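PDB 6QVF: prepilin-like protein from Thermus thermophilus, which is a type IV pilin-like protein of natural competence that probably takes part in DNA uptake, perhaps as a DNA receptor at the pilus tip. Local coordinates for residues A14-R25 against E95-I106; E33-D43 against R78-P87. All coordinates share one frame; numbering follows the deposited sequence.

Contact 1 of 2, residues A14-R25 against E95-I106; sequences AKAAAVQVLERR and ETIFGIPVAWDI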
loop_
_atom_site.group_PDB
_atom_site.type_symbol
_atom_site.label_atom_id
_atom_site.label_comp_id
_atom_site.label_asym_id
_atom_site.label_seq_id
_atom_site.Cartn_x
_atom_site.Cartn_y
_atom_site.Cartn_z
ATOM N N ALA B 14 11.451 4.318 11.953
ATOM C CA ALA B 14 10.009 4.116 11.806
ATOM C C ALA B 14 9.760 3.204 10.614
ATOM O O ALA B 14 8.909 2.288 10.692
ATOM C CB ALA B 14 9.304 5.439 11.629
ATOM N N LYS B 15 10.490 3.451 9.517
ATOM C CA LYS B 15 10.312 2.584 8.343
ATOM C C LYS B 15 10.699 1.143 8.663
ATOM O O LYS B 15 10.008 0.175 8.224
ATOM C CB LYS B 15 11.110 3.061 7.121
ATOM C CG LYS B 15 10.603 2.403 5.855
ATOM C CD LYS B 15 11.599 2.067 4.876
ATOM C CE LYS B 15 12.521 3.189 4.487
ATOM N NZ LYS B 15 13.695 2.597 3.793
ATOM N N ALA B 16 11.823 0.953 9.344
ATOM C CA ALA B 16 12.257 -0.416 9.673
ATOM C C ALA B 16 11.212 -1.130 10.550
ATOM O O ALA B 16 10.959 -2.336 10.365
ATOM C CB ALA B 16 13.597 -0.381 10.351
ATOM N N ALA B 17 10.613 -0.429 11.499
ATOM C CA ALA B 17 9.598 -1.012 12.368
ATOM C C ALA B 17 8.361 -1.399 11.532
ATOM O O ALA B 17 7.806 -2.503 11.686
ATOM C CB ALA B 17 9.213 -0.038 13.435
ATOM N N ALA B 18 7.941 -0.506 10.625
ATOM C CA ALA B 18 6.803 -0.807 9.771
ATOM C C ALA B 18 7.096 -2.051 8.928
ATOM O O ALA B 18 6.204 -2.897 8.775
ATOM C CB ALA B 18 6.474 0.361 8.889
ATOM N N VAL B 19 8.288 -2.137 8.320
ATOM C CA VAL B 19 8.608 -3.267 7.451
ATOM C C VAL B 19 8.471 -4.580 8.236
ATOM O O VAL B 19 7.966 -5.593 7.698
ATOM C CB VAL B 19 10.017 -3.112 6.834
ATOM C CG1 VAL B 19 10.527 -4.426 6.260
ATOM C CG2 VAL B 19 9.969 -2.066 5.737
ATOM N N GLN B 20 9.027 -4.611 9.454
ATOM C CA GLN B 20 9.084 -5.831 10.273
ATOM C C GLN B 20 7.652 -6.347 10.514
ATOM O O GLN B 20 7.338 -7.536 10.377
ATOM C CB GLN B 20 9.784 -5.497 11.594
ATOM C CG GLN B 20 9.977 -6.686 12.497
ATOM C CD GLN B 20 10.582 -6.324 13.836
ATOM O OE1 GLN B 20 10.052 -6.725 14.855
ATOM N NE2 GLN B 20 11.690 -5.581 13.837
ATOM N N VAL B 21 6.762 -5.441 10.882
ATOM C CA VAL B 21 5.373 -5.797 11.165
ATOM C C VAL B 21 4.647 -6.194 9.873
ATOM O O VAL B 21 3.914 -7.182 9.829
ATOM C CB VAL B 21 4.654 -4.640 11.881
ATOM C CG1 VAL B 21 3.174 -4.947 12.071
ATOM C CG2 VAL B 21 5.348 -4.330 13.203
ATOM N N LEU B 22 4.853 -5.451 8.787
ATOM C CA LEU B 22 4.249 -5.790 7.520
ATOM C C LEU B 22 4.672 -7.186 7.066
ATOM O O LEU B 22 3.820 -7.972 6.607
ATOM C CB LEU B 22 4.641 -4.756 6.460
ATOM C CG LEU B 22 4.015 -4.974 5.087
ATOM C CD1 LEU B 22 2.523 -4.780 5.155
ATOM C CD2 LEU B 22 4.628 -4.045 4.046
ATOM N N GLU B 23 5.950 -7.532 7.263
ATOM C CA GLU B 23 6.467 -8.865 6.852
ATOM C C GLU B 23 5.788 -9.943 7.702
ATOM O O GLU B 23 5.347 -10.995 7.171
ATOM C CB GLU B 23 7.988 -8.915 7.051
ATOM C CG GLU B 23 8.790 -8.201 5.981
ATOM C CD GLU B 23 10.293 -8.084 6.200
ATOM O OE1 GLU B 23 10.776 -8.175 7.377
ATOM O OE2 GLU B 23 10.978 -7.916 5.169
ATOM N N ARG B 24 5.684 -9.717 9.004
ATOM C CA ARG B 24 5.163 -10.766 9.886
ATOM C C ARG B 24 3.673 -10.983 9.612
ATOM O O ARG B 24 3.222 -12.137 9.510
ATOM C CB ARG B 24 5.402 -10.450 11.351
ATOM C CG ARG B 24 6.783 -10.916 11.798
ATOM C CD ARG B 24 6.936 -11.005 13.298
ATOM N NE ARG B 24 6.700 -9.708 13.911
ATOM C CZ ARG B 24 7.618 -8.775 14.018
ATOM N NH1 ARG B 24 8.866 -9.036 13.639
ATOM N NH2 ARG B 24 7.267 -7.583 14.463
ATOM N N ARG B 25 2.911 -9.894 9.438
ATOM C CA ARG B 25 1.481 -10.052 9.208
ATOM C C ARG B 25 1.190 -10.593 7.801
ATOM O O ARG B 25 0.285 -11.422 7.621
ATOM C CB ARG B 25 0.750 -8.736 9.493
ATOM C CG ARG B 25 0.938 -8.299 10.934
ATOM C CD ARG B 25 0.374 -9.273 11.954
ATOM N NE ARG B 25 0.728 -8.983 13.331
ATOM C CZ ARG B 25 0.338 -9.713 14.386
ATOM N NH1 ARG B 25 -0.414 -10.806 14.236
ATOM N NH2 ARG B 25 0.682 -9.307 15.606
ATOM N N GLU B 95 1.639 -3.127 17.393
ATOM C CA GLU B 95 2.868 -3.725 17.902
ATOM C C GLU B 95 3.839 -2.587 18.229
ATOM O O GLU B 95 3.970 -1.637 17.482
ATOM C CB GLU B 95 3.522 -4.661 16.883
ATOM C CG GLU B 95 2.772 -5.924 16.536
ATOM C CD GLU B 95 3.577 -6.880 15.655
ATOM O OE1 GLU B 95 4.807 -6.937 15.829
ATOM O OE2 GLU B 95 2.964 -7.564 14.782
ATOM N N THR B 96 4.587 -2.710 19.309
ATOM C CA THR B 96 5.639 -1.708 19.586
ATOM C C THR B 96 7.013 -2.341 19.365
ATOM O O THR B 96 7.342 -3.329 19.994
ATOM C CB THR B 96 5.513 -1.148 21.003
ATOM O OG1 THR B 96 4.186 -0.612 21.092
ATOM C CG2 THR B 96 6.554 -0.092 21.307
ATOM N N ILE B 97 7.776 -1.736 18.458
ATOM C CA ILE B 97 9.074 -2.177 17.956
ATOM C C ILE B 97 10.090 -1.099 18.338
ATOM O O ILE B 97 10.023 0.029 17.845
ATOM C CB ILE B 97 9.046 -2.357 16.425
ATOM C CG1 ILE B 97 7.886 -3.244 15.956
ATOM C CG2 ILE B 97 10.395 -2.844 15.896
ATOM C CD1 ILE B 97 7.848 -4.612 16.560
ATOM N N PHE B 98 10.966 -1.433 19.279
ATOM C CA PHE B 98 11.992 -0.486 19.797
ATOM C C PHE B 98 11.360 0.879 20.098
ATOM O O PHE B 98 11.881 1.928 19.681
ATOM C CB PHE B 98 13.142 -0.353 18.794
ATOM C CG PHE B 98 13.863 -1.649 18.521
ATOM C CD1 PHE B 98 14.419 -2.373 19.569
ATOM C CD2 PHE B 98 13.942 -2.178 17.237
ATOM C CE1 PHE B 98 15.085 -3.564 19.328
ATOM C CE2 PHE B 98 14.601 -3.380 17.006
ATOM C CZ PHE B 98 15.165 -4.073 18.053
ATOM N N GLY B 99 10.239 0.846 20.820
ATOM C CA GLY B 99 9.564 2.014 21.312
ATOM C C GLY B 99 8.728 2.709 20.264
ATOM O O GLY B 99 8.200 3.765 20.552
ATOM N N ILE B 100 8.580 2.094 19.078
ATOM C CA ILE B 100 7.810 2.686 17.998
ATOM C C ILE B 100 6.525 1.886 17.828
ATOM O O ILE B 100 6.562 0.727 17.438
ATOM C CB ILE B 100 8.601 2.737 16.686
ATOM C CG1 ILE B 100 9.903 3.526 16.825
ATOM C CG2 ILE B 100 7.718 3.302 15.568
ATOM C CD1 ILE B 100 10.903 3.216 15.738
ATOM N N PRO B 101 5.360 2.481 18.137
ATOM C CA PRO B 101 4.086 1.811 17.908
ATOM C C PRO B 101 3.826 1.679 16.402
ATOM O O PRO B 101 3.909 2.656 15.680
ATOM C CB PRO B 101 3.025 2.721 18.536
ATOM C CG PRO B 101 3.752 3.956 19.034
ATOM C CD PRO B 101 5.199 3.860 18.605
ATOM N N VAL B 102 3.408 0.476 15.983
ATOM C CA VAL B 102 3.030 0.208 14.647
ATOM C C VAL B 102 1.602 -0.333 14.647
ATOM O O VAL B 102 1.367 -1.471 15.078
ATOM C CB VAL B 102 3.982 -0.813 13.999
ATOM C CG1 VAL B 102 3.648 -0.967 12.532
ATOM C CG2 VAL B 102 5.459 -0.406 14.182
ATOM N N ALA B 103 0.655 0.460 14.123
ATOM C CA ALA B 103 -0.717 -0.010 13.883
ATOM C C ALA B 103 -0.676 -0.933 12.677
ATOM O O ALA B 103 0.048 -0.673 11.706
ATOM C CB ALA B 103 -1.630 1.135 13.628
ATOM N N TRP B 104 -1.436 -2.025 12.732
ATOM C CA TRP B 104 -1.440 -2.983 11.634
ATOM C C TRP B 104 -2.847 -3.531 11.453
ATOM O O TRP B 104 -3.629 -3.597 12.397
ATOM C CB TRP B 104 -0.434 -4.129 11.854
ATOM C CG TRP B 104 -0.750 -4.978 13.049
ATOM C CD1 TRP B 104 -0.244 -4.841 14.300
ATOM C CD2 TRP B 104 -1.586 -6.152 13.081
ATOM N NE1 TRP B 104 -0.743 -5.804 15.130
ATOM C CE2 TRP B 104 -1.565 -6.636 14.415
ATOM C CE3 TRP B 104 -2.341 -6.848 12.134
ATOM C CZ2 TRP B 104 -2.279 -7.772 14.805
ATOM C CZ3 TRP B 104 -3.075 -7.952 12.536
ATOM C CH2 TRP B 104 -3.037 -8.396 13.856
ATOM N N ASP B 105 -3.164 -3.845 10.197
ATOM C CA ASP B 105 -4.501 -4.326 9.863
ATOM C C ASP B 105 -4.410 -5.267 8.663
ATOM O O ASP B 105 -3.783 -4.933 7.646
ATOM C CB ASP B 105 -5.393 -3.134 9.488
ATOM C CG ASP B 105 -6.807 -3.512 9.116
ATOM O OD1 ASP B 105 -7.020 -3.947 7.994
ATOM O OD2 ASP B 105 -7.701 -3.334 9.986
ATOM N N ILE B 106 -5.069 -6.416 8.793
ATOM C CA ILE B 106 -5.296 -7.381 7.727
ATOM C C ILE B 106 -6.778 -7.374 7.396
ATOM O O ILE B 106 -7.612 -7.480 8.321
ATOM C CB ILE B 106 -4.909 -8.792 8.190
ATOM C CG1 ILE B 106 -3.459 -8.902 8.653
ATOM C CG2 ILE B 106 -5.226 -9.802 7.122
ATOM C CD1 ILE B 106 -3.104 -10.230 9.322
HETATM O O HOH W 1 4.113 -10.094 14.326
#
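Arg25 lays its guanidinium flat on the indole of Trp104, the two planes 10° apart, with CZ 3.3 Å from Trp104 CZ2. The arginine chain bends at chi2, which carries CD as well as the charged group over the six-membered ring, so a CH-pi contact and a cation-pi contact share one face. Glu95 comes from the opposite direction to Arg25 and meets NE and NH2 side-on with a single oxygen: Arg25 NH2 reaches Glu95 OE2 at 3.0 Å from above the carboxylate plane, while NE comes nearly along the C-O axis, and the carboxylate stands 75° to the guanidinium. Its other oxygen, OE1, takes a straighter bond from Arg24 NH2 (2.9 Å), on the syn side. A water joins Arg24 NE to Glu95 OE2, and Arg24 NH2 also donates to Gln20 OE1, 2.9 Å away, which ties the arginine to its own helix. Beneath this salt-bridge network the contact is apolar. Val21 divides its methyls: CG1, anti to the backbone N (chi1 175°), reaches Trp104 CB at 3.7 Å, while CG2 slides past Val102 CG1. Ala17 CB fits against both Ile97 CB and Val102 CG2, 3.8 Å from the latter, and its small side chain goes with a close backbone approach here. Strands 92-97 and 100-108, joined by a type I' turn, form a beta hairpin at one edge of the four-stranded antiparallel sheet. This sheet packs on helix 2-30 in the manner of type IV pilins; strands 117-125 and 131-139 continue the surface, Val122 and Leu134 touching Ala18.

Contact 2 of 2, residues E33-D43 against R78-P87; sequences EIVPALSPYKD and RGGSVANLRP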
loop_
_atom_site.group_PDB
_atom_site.type_symbol
_atom_site.label_atom_id
_atom_site.label_comp_id
_atom_site.label_asym_id
_atom_site.label_seq_id
_atom_site.Cartn_x
_atom_site.Cartn_y
_atom_site.Cartn_z
ATOM N N GLU B 33 -0.900 -25.032 6.071
ATOM C CA GLU B 33 -0.667 -26.156 6.977
ATOM C C GLU B 33 -1.307 -27.399 6.370
ATOM O O GLU B 33 -2.324 -27.311 5.643
ATOM C CB GLU B 33 -1.260 -25.722 8.318
ATOM C CG GLU B 33 -1.463 -26.744 9.387
ATOM C CD GLU B 33 -2.185 -26.168 10.590
ATOM O OE1 GLU B 33 -2.113 -24.936 10.809
ATOM O OE2 GLU B 33 -2.825 -26.950 11.315
ATOM N N ILE B 34 -0.722 -28.552 6.664
ATOM C CA ILE B 34 -1.278 -29.815 6.242
ATOM C C ILE B 34 -2.264 -30.289 7.313
ATOM O O ILE B 34 -1.961 -30.280 8.512
ATOM C CB ILE B 34 -0.154 -30.846 6.022
ATOM C CG1 ILE B 34 0.874 -30.370 5.008
ATOM C CG2 ILE B 34 -0.753 -32.175 5.606
ATOM C CD1 ILE B 34 0.289 -29.906 3.705
ATOM N N VAL B 35 -3.441 -30.729 6.865
ATOM C CA VAL B 35 -4.492 -31.167 7.759
ATOM C C VAL B 35 -5.091 -32.454 7.199
ATOM O O VAL B 35 -5.031 -32.724 6.005
ATOM C CB VAL B 35 -5.577 -30.084 7.952
ATOM C CG1 VAL B 35 -4.987 -28.773 8.474
ATOM C CG2 VAL B 35 -6.378 -29.843 6.672
ATOM N N PRO B 36 -5.725 -33.268 8.056
ATOM C CA PRO B 36 -6.375 -34.496 7.600
ATOM C C PRO B 36 -7.682 -34.190 6.865
ATOM O O PRO B 36 -8.206 -33.062 6.960
ATOM C CB PRO B 36 -6.605 -35.298 8.883
ATOM C CG PRO B 36 -6.547 -34.310 9.998
ATOM C CD PRO B 36 -5.723 -33.127 9.512
ATOM N N ALA B 37 -8.191 -35.190 6.137
ATOM C CA ALA B 37 -9.411 -35.060 5.317
ATOM C C ALA B 37 -10.626 -34.681 6.165
ATOM O O ALA B 37 -11.574 -34.118 5.621
ATOM C CB ALA B 37 -9.669 -36.338 4.568
ATOM N N LEU B 38 -10.595 -34.968 7.474
ATOM C CA LEU B 38 -11.722 -34.642 8.348
ATOM C C LEU B 38 -11.641 -33.199 8.875
ATOM O O LEU B 38 -12.560 -32.765 9.549
ATOM C CB LEU B 38 -11.794 -35.654 9.496
ATOM C CG LEU B 38 -12.280 -37.050 9.088
ATOM C CD1 LEU B 38 -12.132 -38.047 10.219
ATOM C CD2 LEU B 38 -13.717 -37.009 8.619
ATOM N N SER B 39 -10.549 -32.469 8.588
ATOM C CA SER B 39 -10.402 -31.093 9.094
ATOM C C SER B 39 -11.455 -30.179 8.481
ATOM O O SER B 39 -11.688 -30.191 7.260
ATOM C CB SER B 39 -9.037 -30.515 8.836
ATOM O OG SER B 39 -9.001 -29.142 9.227
ATOM N N PRO B 40 -12.102 -29.339 9.317
ATOM C CA PRO B 40 -13.027 -28.326 8.810
ATOM C C PRO B 40 -12.309 -27.234 8.013
ATOM O O PRO B 40 -12.989 -26.474 7.300
ATOM C CB PRO B 40 -13.653 -27.724 10.072
ATOM C CG PRO B 40 -12.590 -27.948 11.145
ATOM C CD PRO B 40 -11.937 -29.264 10.777
ATOM N N TYR B 41 -10.961 -27.204 8.098
ATOM C CA TYR B 41 -10.183 -26.132 7.453
ATOM C C TYR B 41 -9.501 -26.593 6.169
ATOM O O TYR B 41 -8.698 -25.870 5.590
ATOM C CB TYR B 41 -9.167 -25.561 8.443
ATOM C CG TYR B 41 -9.735 -25.237 9.791
ATOM C CD1 TYR B 41 -10.863 -24.441 9.928
ATOM C CD2 TYR B 41 -9.123 -25.681 10.939
ATOM C CE1 TYR B 41 -11.384 -24.122 11.162
ATOM C CE2 TYR B 41 -9.617 -25.350 12.185
ATOM C CZ TYR B 41 -10.768 -24.600 12.296
ATOM O OH TYR B 41 -11.299 -24.286 13.505
ATOM N N LYS B 42 -9.823 -27.803 5.707
ATOM C CA LYS B 42 -9.232 -28.306 4.489
ATOM C C LYS B 42 -9.620 -27.432 3.292
ATOM O O LYS B 42 -10.759 -26.971 3.200
ATOM C CB LYS B 42 -9.619 -29.770 4.260
ATOM C CG LYS B 42 -11.048 -30.003 3.785
ATOM C CD LYS B 42 -11.442 -31.464 3.825
ATOM C CE LYS B 42 -12.681 -31.789 3.010
ATOM N NZ LYS B 42 -13.847 -31.010 3.454
ATOM N N ASP B 43 -8.648 -27.184 2.391
ATOM C CA ASP B 43 -8.889 -26.402 1.177
ATOM C C ASP B 43 -8.628 -27.218 -0.090
ATOM O O ASP B 43 -9.428 -27.190 -1.012
ATOM C CB ASP B 43 -8.086 -25.105 1.231
ATOM C CG ASP B 43 -8.639 -24.151 2.284
ATOM O OD1 ASP B 43 -9.878 -23.933 2.284
ATOM O OD2 ASP B 43 -7.845 -23.637 3.101
ATOM N N ARG B 78 -14.886 -24.059 2.538
ATOM C CA ARG B 78 -15.101 -24.273 3.955
ATOM C C ARG B 78 -16.566 -24.619 4.247
ATOM O O ARG B 78 -17.097 -24.219 5.222
ATOM C CB ARG B 78 -14.651 -23.056 4.778
ATOM C CG ARG B 78 -13.172 -22.694 4.586
ATOM C CD ARG B 78 -12.204 -23.771 5.074
ATOM N NE ARG B 78 -10.813 -23.377 4.947
ATOM C CZ ARG B 78 -10.127 -22.680 5.858
ATOM N NH1 ARG B 78 -10.709 -22.282 6.989
ATOM N NH2 ARG B 78 -8.876 -22.341 5.570
ATOM N N GLY B 79 -17.204 -25.351 3.349
ATOM C CA GLY B 79 -18.586 -25.792 3.552
ATOM C C GLY B 79 -19.585 -24.645 3.639
ATOM O O GLY B 79 -20.714 -24.817 4.118
ATOM N N GLY B 80 -19.182 -23.464 3.181
ATOM C CA GLY B 80 -20.084 -22.280 3.162
ATOM C C GLY B 80 -20.414 -21.773 4.547
ATOM O O GLY B 80 -21.381 -21.011 4.671
ATOM N N SER B 81 -19.599 -22.116 5.562
ATOM C CA SER B 81 -19.952 -21.832 6.949
ATOM C C SER B 81 -18.859 -21.062 7.689
ATOM O O SER B 81 -17.675 -21.432 7.648
ATOM C CB SER B 81 -20.249 -23.101 7.696
ATOM O OG SER B 81 -20.447 -22.828 9.067
ATOM N N VAL B 82 -19.274 -20.017 8.422
ATOM C CA VAL B 82 -18.335 -19.274 9.285
ATOM C C VAL B 82 -17.781 -20.183 10.390
ATOM O O VAL B 82 -16.745 -19.841 10.988
ATOM C CB VAL B 82 -18.923 -17.978 9.882
ATOM C CG1 VAL B 82 -19.337 -17.022 8.796
ATOM C CG2 VAL B 82 -20.061 -18.237 10.846
ATOM N N ALA B 83 -18.477 -21.286 10.702
ATOM C CA ALA B 83 -18.003 -22.213 11.735
ATOM C C ALA B 83 -16.715 -22.925 11.292
ATOM O O ALA B 83 -16.001 -23.473 12.095
ATOM C CB ALA B 83 -19.076 -23.210 12.085
ATOM N N ASN B 84 -16.427 -22.904 9.996
ATOM C CA ASN B 84 -15.257 -23.581 9.433
ATOM C C ASN B 84 -14.170 -22.566 9.072
ATOM O O ASN B 84 -13.285 -22.850 8.279
ATOM C CB ASN B 84 -15.643 -24.411 8.210
ATOM C CG ASN B 84 -16.606 -25.527 8.565
ATOM O OD1 ASN B 84 -16.570 -26.026 9.693
ATOM N ND2 ASN B 84 -17.486 -25.882 7.633
ATOM N N LEU B 85 -14.235 -21.382 9.680
ATOM C CA LEU B 85 -13.130 -20.407 9.703
ATOM C C LEU B 85 -12.437 -20.462 11.075
ATOM O O LEU B 85 -13.072 -20.586 12.147
ATOM C CB LEU B 85 -13.673 -19.011 9.404
ATOM C CG LEU B 85 -14.460 -18.817 8.124
ATOM C CD1 LEU B 85 -15.098 -17.450 8.160
ATOM C CD2 LEU B 85 -13.578 -18.976 6.896
ATOM N N ARG B 86 -11.108 -20.386 11.053
ATOM C CA ARG B 86 -10.333 -20.564 12.247
ATOM C C ARG B 86 -10.673 -19.488 13.274
ATOM O O ARG B 86 -10.731 -18.306 12.961
ATOM C CB ARG B 86 -8.843 -20.489 11.923
ATOM C CG ARG B 86 -8.284 -21.772 11.349
ATOM C CD ARG B 86 -6.824 -21.627 11.011
ATOM N NE ARG B 86 -6.291 -22.943 10.626
ATOM C CZ ARG B 86 -6.173 -23.412 9.387
ATOM N NH1 ARG B 86 -6.569 -22.698 8.336
ATOM N NH2 ARG B 86 -5.658 -24.619 9.208
ATOM N N PRO B 87 -10.903 -19.878 14.552
ATOM C CA PRO B 87 -11.221 -18.925 15.609
ATOM C C PRO B 87 -9.917 -18.304 16.111
ATOM O O PRO B 87 -8.859 -18.837 15.893
ATOM C CB PRO B 87 -11.898 -19.834 16.651
ATOM C CG PRO B 87 -11.105 -21.118 16.538
ATOM C CD PRO B 87 -10.892 -21.274 15.043
HETATM O O HOH W 2 -5.310 -26.485 11.638
HETATM O O HOH W 3 -13.952 -22.751 13.865
HETATM O O HOH W 4 -12.469 -25.083 1.455
#
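Pro40 and Asn84 bring the two loops together, their CA atoms 5.3 Å apart, where the type I turn Ser39-Lys42 meets the backbone at Asn84. Tyr41 lies between the two segments with its ring sandwiched: Pro40 CG covers one face and Arg86 CG the opposite one, the latter a CH-pi contact 3.7 Å from the ring centroid and 4° off its normal. Asn84 O sits at the ring edge, 3.3 Å from Tyr41 CD1. Beyond CG the Arg86 chain runs extended to NE, and its guanidinium passes over Tyr41 CB toward Glu33; that ion pair is long, and a water bridges Glu33 OE2 to Arg86 NH2. Glu33 also bonds Tyr59. The loop 78-87, between helix 59-66 and strand 92-97, thus joins the end of strand 32-35 and the turns after it, in the part of the pilin where a small three-stranded antiparallel sheet stands apart from the four-stranded one. Arg78 grips Asp43 side-on, NE to OD1 at 2.9 Å and NH2 to OD2 at 3.0 Å, both oxygens close to the guanidinium plane. Its NH1 donates to Asn84 O, and Asn84 ND2 returns a bond to Arg78 O (3.0 Å), closing the loop on itself. A leucine in place of Arg78 would probably leave Asp43 without its paired charge and Asn84 O without this donor. Asp62 of helix 59-66 holds Arg78 and Arg86 together by a salt bridge to each, while Asp43 OD2 also accepts from Phe58 N.

Overall arrangement
Contacts 1 and 2 flank the middle of the molecule, their own centres 30 Å apart and their nearest atoms about 12 Å apart, so neither touches the other. The chain links them directly: helix 2-30, which carries residues 14-25, is followed by strand 32-35, where 33-43 begins. Both segments of contact 2 fall within the length of chain between Arg25 and Glu95, and strand 92-97 follows the loop of residues 78-87. The first contact is largely buried, the second only partly. The disulfide Cys67-Cys91 ties the residue just past helix 59-66 to the one just before strand 92-97, bracketing the segment that contains 78-87.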